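Long-range contacts in levoglucosan dehydrogenase (Pseudarthrobacter phenanthrenivorans, PDB 6A3F), which catalyses the NAD(+)-dependent oxidation of levoglucosan to 3-dehydrolevoglucosan, as a homotetrameric member of the Gfo/Idh/MocA family: residues Gly203-Leu207 against Val264-Val268; Phe177-Gln183 against Ile210-Val214; Ile215-Arg219 against Gln385-Asp390. All blocks are in the same frame, centred on the assembly; numbering follows the deposited sequence.

Contact 1: residues Gly203-Leu207 against Val264-Val268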
loop_
_atom_site.group_PDB
_atom_site.type_symbol
_atom_site.label_atom_id
_atom_site.label_comp_id
_atom_site.label_asym_id
_atom_site.label_seq_id
_atom_site.Cartn_x
_atom_site.Cartn_y
_atom_site.Cartn_z
ATOM N N GLY B 203 -9.401 -34.301 9.808
ATOM C CA GLY B 203 -8.989 -34.193 11.218
ATOM C C GLY B 203 -9.423 -32.877 11.834
ATOM O O GLY B 203 -9.976 -32.847 12.948
ATOM N N SER B 204 -9.181 -31.787 11.093
ATOM C CA SER B 204 -9.639 -30.440 11.441
ATOM C C SER B 204 -9.809 -29.638 10.149
ATOM O O SER B 204 -9.531 -30.157 9.112
ATOM C CB SER B 204 -8.669 -29.751 12.400
ATOM O OG SER B 204 -7.388 -29.561 11.778
ATOM N N GLY B 205 -10.260 -28.387 10.256
ATOM C CA GLY B 205 -10.606 -27.534 9.114
ATOM C C GLY B 205 -9.523 -26.494 8.872
ATOM O O GLY B 205 -8.417 -26.884 8.505
ATOM N N ALA B 206 -9.815 -25.231 9.175
ATOM C CA ALA B 206 -8.793 -24.142 9.038
ATOM C C ALA B 206 -7.550 -24.455 9.873
ATOM O O ALA B 206 -6.405 -24.291 9.396
ATOM C CB ALA B 206 -9.398 -22.826 9.420
ATOM N N LEU B 207 -7.744 -24.967 11.084
ATOM C CA LEU B 207 -6.624 -25.297 11.943
ATOM C C LEU B 207 -5.569 -26.137 11.199
ATOM O O LEU B 207 -4.431 -25.710 11.078
ATOM C CB LEU B 207 -7.155 -26.012 13.186
ATOM C CG LEU B 207 -6.072 -26.517 14.123
ATOM C CD1 LEU B 207 -5.179 -25.383 14.610
ATOM C CD2 LEU B 207 -6.679 -27.272 15.292
ATOM N N VAL B 264 -16.017 -29.500 11.326
ATOM C CA VAL B 264 -14.705 -28.980 11.597
ATOM C C VAL B 264 -14.844 -27.479 11.729
ATOM O O VAL B 264 -15.867 -26.950 11.415
ATOM C CB VAL B 264 -13.683 -29.324 10.507
ATOM C CG1 VAL B 264 -13.410 -30.807 10.481
ATOM C CG2 VAL B 264 -14.106 -28.792 9.150
ATOM N N ASP B 265 -13.739 -26.863 12.161
ATOM C CA ASP B 265 -13.648 -25.449 12.342
ATOM C C ASP B 265 -13.455 -24.744 10.977
ATOM O O ASP B 265 -12.662 -25.222 10.179
ATOM C CB ASP B 265 -12.434 -25.188 13.261
ATOM C CG ASP B 265 -11.123 -25.700 12.680
ATOM O OD1 ASP B 265 -10.907 -26.919 12.624
ATOM O OD2 ASP B 265 -10.252 -24.877 12.275
ATOM N N ASP B 266 -14.183 -23.647 10.773
ATOM C CA ASP B 266 -13.952 -22.678 9.681
ATOM C C ASP B 266 -12.888 -21.623 10.088
ATOM O O ASP B 266 -12.273 -20.979 9.221
ATOM C CB ASP B 266 -15.223 -21.926 9.324
ATOM C CG ASP B 266 -16.219 -22.790 8.519
ATOM O OD1 ASP B 266 -15.801 -23.705 7.754
ATOM O OD2 ASP B 266 -17.427 -22.484 8.716
ATOM N N GLU B 267 -12.638 -21.527 11.391
ATOM C CA GLU B 267 -11.853 -20.431 11.947
ATOM C C GLU B 267 -11.272 -20.841 13.295
ATOM O O GLU B 267 -11.968 -21.515 14.086
ATOM C CB GLU B 267 -12.719 -19.186 12.100
ATOM C CG GLU B 267 -11.954 -17.967 12.613
ATOM C CD GLU B 267 -12.662 -16.638 12.399
ATOM O OE1 GLU B 267 -13.413 -16.536 11.446
ATOM O OE2 GLU B 267 -12.467 -15.698 13.210
ATOM N N VAL B 268 -9.993 -20.461 13.509
ATOM C CA VAL B 268 -9.330 -20.691 14.749
ATOM C C VAL B 268 -8.646 -19.387 15.172
ATOM O O VAL B 268 -8.027 -18.722 14.355
ATOM C CB VAL B 268 -8.321 -21.850 14.667
ATOM C CG1 VAL B 268 -7.277 -21.665 13.578
ATOM C CG2 VAL B 268 -7.641 -22.089 16.010
#
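Gly205 and Ala206, where helix 206-221 begins, pass beside the backbone of Asp265 and Asp266 just ahead of strand 267-274, with the CA atoms of Gly205 and Asp265 4.9 Å apart. Gly205 holds the N-cap position, and a distant aspartate binds the amides of this helix start, joining it to the mixed sheet of the C-terminal substrate-binding alpha/beta domain. A chi1 of 60° turns the Asp265 carboxylate back over its own main chain, toward the helix start. Gly205 N reaches OD1 of Asp265 at 2.9 Å, from 43° above the carboxylate plane, while Leu207 N meets Asp265 OD2 at 2.8 Å on its syn lone pair. Between them Ala206 N donates to Asp265 O at 3.0 Å. Three successive N-H groups are thus answered by one residue, whose negative charge probably also suits the positive end of the helix dipole. Around this polar core, Val264 lays CB and both methyls along Ser204 and Gly205, and Val268 CG1 rests on Leu207 CA. Beyond them, Asp266 and Glu267 sit opposite Ser233 as a classic beta bulge. Gly205 CA also makes a CA-H...O contact of 3.3 Å with Asp265 O.

Contact 2: residues Phe177-Gln183 against Ile210-Val214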
loop_
_atom_site.group_PDB
_atom_site.type_symbol
_atom_site.label_atom_id
_atom_site.label_comp_id
_atom_site.label_asym_id
_atom_site.label_seq_id
_atom_site.Cartn_x
_atom_site.Cartn_y
_atom_site.Cartn_z
ATOM N N PHE B 177 4.503 -11.878 18.698
ATOM C CA PHE B 177 4.266 -12.413 17.367
ATOM C C PHE B 177 2.760 -12.441 17.100
ATOM O O PHE B 177 1.959 -12.842 17.949
ATOM C CB PHE B 177 4.855 -13.834 17.230
ATOM C CG PHE B 177 4.485 -14.604 15.975
ATOM C CD1 PHE B 177 3.280 -15.281 15.878
ATOM C CD2 PHE B 177 5.315 -14.609 14.863
ATOM C CE1 PHE B 177 2.932 -15.943 14.710
ATOM C CE2 PHE B 177 4.991 -15.318 13.722
ATOM C CZ PHE B 177 3.786 -15.971 13.635
ATOM N N ARG B 178 2.395 -12.014 15.894
ATOM C CA ARG B 178 1.011 -12.059 15.380
ATOM C C ARG B 178 1.118 -12.786 14.047
ATOM O O ARG B 178 1.875 -12.330 13.190
ATOM C CB ARG B 178 0.380 -10.655 15.254
ATOM C CG ARG B 178 -0.961 -10.613 14.505
ATOM C CD ARG B 178 -2.025 -11.511 15.180
ATOM N NE ARG B 178 -3.341 -11.355 14.575
ATOM C CZ ARG B 178 -4.460 -11.935 14.968
ATOM N NH1 ARG B 178 -4.470 -12.722 16.042
ATOM N NH2 ARG B 178 -5.548 -11.724 14.240
ATOM N N GLY B 179 0.373 -13.863 13.843
ATOM C CA GLY B 179 0.380 -14.501 12.528
ATOM C C GLY B 179 -1.018 -14.860 12.079
ATOM O O GLY B 179 -1.873 -15.251 12.903
ATOM N N THR B 180 -1.289 -14.665 10.769
ATOM C CA THR B 180 -2.641 -14.959 10.289
ATOM C C THR B 180 -2.569 -15.704 8.958
ATOM O O THR B 180 -1.590 -15.649 8.234
ATOM C CB THR B 180 -3.547 -13.741 10.142
ATOM O OG1 THR B 180 -3.156 -12.962 9.010
ATOM C CG2 THR B 180 -3.695 -12.940 11.421
ATOM N N TYR B 181 -3.666 -16.443 8.675
ATOM C CA TYR B 181 -3.852 -17.015 7.382
ATOM C C TYR B 181 -5.345 -16.862 7.069
ATOM O O TYR B 181 -6.181 -17.598 7.588
ATOM C CB TYR B 181 -3.368 -18.458 7.326
ATOM C CG TYR B 181 -3.099 -19.022 5.951
ATOM C CD1 TYR B 181 -3.848 -18.680 4.837
ATOM C CD2 TYR B 181 -2.083 -19.930 5.771
ATOM C CE1 TYR B 181 -3.563 -19.209 3.578
ATOM C CE2 TYR B 181 -1.818 -20.495 4.535
ATOM C CZ TYR B 181 -2.581 -20.163 3.433
ATOM O OH TYR B 181 -2.245 -20.748 2.235
ATOM N N LEU B 182 -5.659 -15.853 6.285
ATOM C CA LEU B 182 -7.079 -15.532 5.984
ATOM C C LEU B 182 -7.377 -15.886 4.508
ATOM O O LEU B 182 -6.621 -15.543 3.591
ATOM C CB LEU B 182 -7.333 -14.055 6.263
ATOM C CG LEU B 182 -6.859 -13.482 7.614
ATOM C CD1 LEU B 182 -7.310 -12.043 7.758
ATOM C CD2 LEU B 182 -7.426 -14.289 8.780
ATOM N N GLN B 183 -8.533 -16.522 4.299
ATOM C CA GLN B 183 -8.964 -16.992 2.998
ATOM C C GLN B 183 -10.476 -16.836 2.900
ATOM O O GLN B 183 -11.150 -16.613 3.935
ATOM C CB GLN B 183 -8.649 -18.470 2.787
ATOM C CG GLN B 183 -7.169 -18.814 2.733
ATOM C CD GLN B 183 -6.909 -20.213 2.228
ATOM O OE1 GLN B 183 -7.404 -21.199 2.812
ATOM N NE2 GLN B 183 -6.050 -20.339 1.191
ATOM N N ILE B 210 -4.605 -24.547 7.249
ATOM C CA ILE B 210 -3.935 -23.239 7.011
ATOM C C ILE B 210 -3.287 -22.711 8.286
ATOM O O ILE B 210 -2.204 -22.125 8.215
ATOM C CB ILE B 210 -4.848 -22.218 6.323
ATOM C CG1 ILE B 210 -6.196 -22.047 7.017
ATOM C CG2 ILE B 210 -4.975 -22.572 4.842
ATOM C CD1 ILE B 210 -7.073 -20.924 6.455
ATOM N N ALA B 211 -3.848 -22.933 9.460
ATOM C CA ALA B 211 -3.108 -22.432 10.627
ATOM C C ALA B 211 -1.760 -23.128 10.795
ATOM O O ALA B 211 -0.826 -22.512 11.316
ATOM C CB ALA B 211 -3.955 -22.555 11.864
ATOM N N THR B 212 -1.632 -24.406 10.401
ATOM C CA THR B 212 -0.359 -25.120 10.553
ATOM C C THR B 212 0.762 -24.396 9.790
ATOM O O THR B 212 1.907 -24.426 10.240
ATOM C CB THR B 212 -0.491 -26.581 10.120
ATOM O OG1 THR B 212 -1.019 -26.543 8.797
ATOM C CG2 THR B 212 -1.413 -27.401 11.020
ATOM N N HIS B 213 0.450 -23.780 8.640
ATOM C CA HIS B 213 1.479 -23.003 7.900
ATOM C C HIS B 213 2.013 -21.856 8.776
ATOM O O HIS B 213 3.236 -21.568 8.838
ATOM C CB HIS B 213 0.903 -22.474 6.579
ATOM C CG HIS B 213 0.716 -23.491 5.514
ATOM N ND1 HIS B 213 1.748 -24.206 5.032
ATOM C CD2 HIS B 213 -0.388 -23.849 4.788
ATOM C CE1 HIS B 213 1.297 -25.009 4.068
ATOM N NE2 HIS B 213 -0.015 -24.810 3.898
ATOM N N VAL B 214 1.098 -21.188 9.463
ATOM C CA VAL B 214 1.441 -20.059 10.327
ATOM C C VAL B 214 2.179 -20.555 11.568
ATOM O O VAL B 214 3.129 -19.904 12.020
ATOM C CB VAL B 214 0.214 -19.216 10.708
ATOM C CG1 VAL B 214 0.590 -18.018 11.593
ATOM C CG2 VAL B 214 -0.478 -18.741 9.439
#
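Tyr181 offers Ile210 the flat of its ring, and the isoleucine covers it: CG2 stands over the centre of one face, 3.7 Å from the ring centroid and only 10° off the normal, a CH-pi contact. CB of Ile210 covers the same face nearer the backbone, 3.6 Å from Tyr181 CD2. The ring is carried out to the helix because Tyr181 CG lies opposite the backbone N (chi1 -161°). One turn further along the helix, Val214 forms the second bump, and it sinks into the hollow left by Gly179, which has no side chain. There Val214 CG1 comes to 3.6 Å from Gly179 C, while CG2 lodges by Thr180 O and Tyr181 CB. Phe177 closes the far end loosely, its CZ 4.3 Å from Val214 CG1. Beside the tyrosine ring, His213, a levoglucosan-binding residue, brings CD2 to 3.7 Å from Tyr181 CE2, neither ring lying across the other's face. Gln183, which also binds levoglucosan, sets OE1 3.5 Å from Ile210 CG2. Tyr181 OH is hydrogen-bonded to Asn293, and His213 turns edge-to-face with Tyr153. The helix segment 210-214 runs roughly antiparallel to strand segment 177-182 (150°), with axes 7.6 Å apart at closest approach; Val214 also touches Val282 of strand 279-285, and Thr212 meets helix 380-399.

Contact 3: residues Ile215-Arg219 against Gln385-Asp390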
loop_
_atom_site.group_PDB
_atom_site.type_symbol
_atom_site.label_atom_id
_atom_site.label_comp_id
_atom_site.label_asym_id
_atom_site.label_seq_id
_atom_site.Cartn_x
_atom_site.Cartn_y
_atom_site.Cartn_z
ATOM N N ILE B 215 1.724 -21.666 12.145
ATOM C CA ILE B 215 2.395 -22.253 13.319
ATOM C C ILE B 215 3.834 -22.634 12.977
ATOM O O ILE B 215 4.745 -22.322 13.764
ATOM C CB ILE B 215 1.576 -23.451 13.869
ATOM C CG1 ILE B 215 0.251 -22.939 14.439
ATOM C CG2 ILE B 215 2.348 -24.251 14.882
ATOM C CD1 ILE B 215 -0.746 -24.034 14.662
ATOM N N ASP B 216 4.063 -23.192 11.778
ATOM C CA ASP B 216 5.410 -23.527 11.334
ATOM C C ASP B 216 6.269 -22.268 11.283
ATOM O O ASP B 216 7.439 -22.250 11.795
ATOM C CB ASP B 216 5.463 -24.260 9.980
ATOM C CG ASP B 216 6.895 -24.468 9.509
ATOM O OD1 ASP B 216 7.615 -25.342 10.075
ATOM O OD2 ASP B 216 7.363 -23.683 8.638
ATOM N N MET B 217 5.697 -21.187 10.745
ATOM C CA MET B 217 6.426 -19.899 10.738
ATOM C C MET B 217 6.739 -19.405 12.151
ATOM O O MET B 217 7.802 -18.872 12.340
ATOM C CB MET B 217 5.661 -18.800 9.992
ATOM C CG MET B 217 5.705 -18.996 8.538
ATOM S SD MET B 217 4.928 -17.622 7.585
ATOM C CE MET B 217 4.868 -18.456 6.002
ATOM N N ALA B 218 5.816 -19.522 13.088
ATOM C CA ALA B 218 6.045 -19.096 14.467
ATOM C C ALA B 218 7.193 -19.913 15.078
ATOM O O ALA B 218 8.054 -19.352 15.757
ATOM C CB ALA B 218 4.805 -19.210 15.269
ATOM N N ARG B 219 7.218 -21.223 14.803
ATOM C CA ARG B 219 8.278 -22.070 15.371
ATOM C C ARG B 219 9.627 -21.678 14.744
ATOM O O ARG B 219 10.667 -21.635 15.418
ATOM C CB ARG B 219 7.935 -23.538 15.158
ATOM C CG ARG B 219 6.836 -24.060 16.070
ATOM C CD ARG B 219 6.691 -25.575 15.862
ATOM N NE ARG B 219 7.845 -26.294 16.373
ATOM C CZ ARG B 219 8.793 -26.884 15.651
ATOM N NH1 ARG B 219 8.744 -26.917 14.327
ATOM N NH2 ARG B 219 9.825 -27.431 16.271
ATOM N N GLN B 385 5.499 -31.975 16.043
ATOM C CA GLN B 385 5.374 -30.900 17.013
ATOM C C GLN B 385 4.174 -30.010 16.658
ATOM O O GLN B 385 3.443 -29.554 17.537
ATOM C CB GLN B 385 6.657 -30.063 17.095
ATOM C CG GLN B 385 6.586 -28.986 18.179
ATOM C CD GLN B 385 6.447 -29.567 19.570
ATOM O OE1 GLN B 385 7.422 -30.055 20.144
ATOM N NE2 GLN B 385 5.247 -29.530 20.123
ATOM N N VAL B 386 3.961 -29.742 15.371
ATOM C CA VAL B 386 2.801 -28.974 14.973
ATOM C C VAL B 386 1.523 -29.762 15.299
ATOM O O VAL B 386 0.533 -29.181 15.799
ATOM C CB VAL B 386 2.890 -28.578 13.483
ATOM C CG1 VAL B 386 1.582 -27.988 12.969
ATOM C CG2 VAL B 386 4.049 -27.610 13.276
ATOM N N ALA B 387 1.509 -31.056 15.003
ATOM C CA ALA B 387 0.303 -31.869 15.344
ATOM C C ALA B 387 -0.002 -31.806 16.848
ATOM O O ALA B 387 -1.210 -31.784 17.235
ATOM C CB ALA B 387 0.489 -33.295 14.866
ATOM N N LEU B 388 1.047 -31.759 17.680
ATOM C CA LEU B 388 0.906 -31.676 19.157
ATOM C C LEU B 388 0.349 -30.304 19.516
ATOM O O LEU B 388 -0.513 -30.194 20.389
ATOM C CB LEU B 388 2.235 -31.914 19.881
ATOM C CG LEU B 388 2.774 -33.349 19.873
ATOM C CD1 LEU B 388 4.157 -33.406 20.487
ATOM C CD2 LEU B 388 1.828 -34.304 20.605
ATOM N N ILE B 389 0.765 -29.268 18.764
ATOM C CA ILE B 389 0.222 -27.936 19.010
ATOM C C ILE B 389 -1.248 -27.917 18.634
ATOM O O ILE B 389 -2.040 -27.386 19.383
ATOM C CB ILE B 389 0.996 -26.862 18.232
ATOM C CG1 ILE B 389 2.380 -26.635 18.841
ATOM C CG2 ILE B 389 0.175 -25.600 18.174
ATOM C CD1 ILE B 389 3.370 -26.025 17.861
ATOM N N ASP B 390 -1.581 -28.517 17.489
ATOM C CA ASP B 390 -2.986 -28.600 17.050
ATOM C C ASP B 390 -3.850 -29.316 18.085
ATOM O O ASP B 390 -4.965 -28.884 18.395
ATOM C CB ASP B 390 -3.102 -29.337 15.729
ATOM C CG ASP B 390 -2.705 -28.493 14.513
ATOM O OD1 ASP B 390 -2.146 -27.394 14.717
ATOM O OD2 ASP B 390 -2.994 -28.963 13.355
#
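The guanidinium of Arg219, lying with one face over Gln385 CB, is gripped by two carboxylates, NH1 in a salt bridge with Asp382 and NH2 in one with Glu224. Its plane is thereby fixed from its polar ends, while the aliphatic part of Gln385 supports it from one side. The closest approach is Arg219 NE to Gln385 CG, 3.5 Å, and Gln385 CB lies 3.9 Å off the guanidinium plane, displaced toward its rim. A bend at chi3 (69°) turns the arginine's end into this position. Gln385 CG leaves opposite its backbone N (chi1 -176°) and the chain then bends, so that the amide heads away from the contact and is hydrogen-bonded to the tail of the chain, NE2 to Pro406 O and OE1 to Ile408 N. With both ends of its amide held in this way, the glutamine probably has little freedom to turn, and its CB and CG lie against the guanidinium.

Next to this polar layer the contact is apolar. Ile389 CD1 pushes in between residues one helical turn apart, 3.6 Å from Ile215 CG2 and 3.9 Å from Arg219 CD. The side chains of Ile215 and Ile389 lie alongside one another, pointing opposite ways, and Val386 CG2 sits 4.1 Å from Ile215 CG2. The tip of the longer arm of Ile215, CD1, reaches Asp390 OD1 at 3.6 Å, a carbon beside a carboxylate oxygen. Phe225 of strand 225-233 packs against both helices, touching Ile215, Ala218, Arg219 and Ile389, while Asp216 forms a salt bridge with Arg154. The short helical segments cross at 116° with axes 10.8 Å apart. Two helices packed on each other and on one side of a large sheet fit the open-faced alpha/beta plan of the C-terminal domain in Gfo/Idh/MocA dehydrogenases.

In the fold
All three contacts share helix 206-221 and follow it from start to end: contact 1 at its first turn, contact 2 in its middle, contact 3 in its later turns. Their centres lie about 12 Å (contacts 1 and 2), 11 Å (2 and 3) and 15 Å (1 and 3) apart. Along the chain, contact 1 alternates its segments with those of contacts 2 and 3, while contact 2 closes before contact 3 opens. Contacts 1 and 2 join the helix to strands 267-274 and 174-182 of the same mixed sheet, whereas contact 3 brings in helix 380-399. The helix that carries the levoglucosan-binding residues Asp209 and His213 is thus packed between the sheet and helix 380-399.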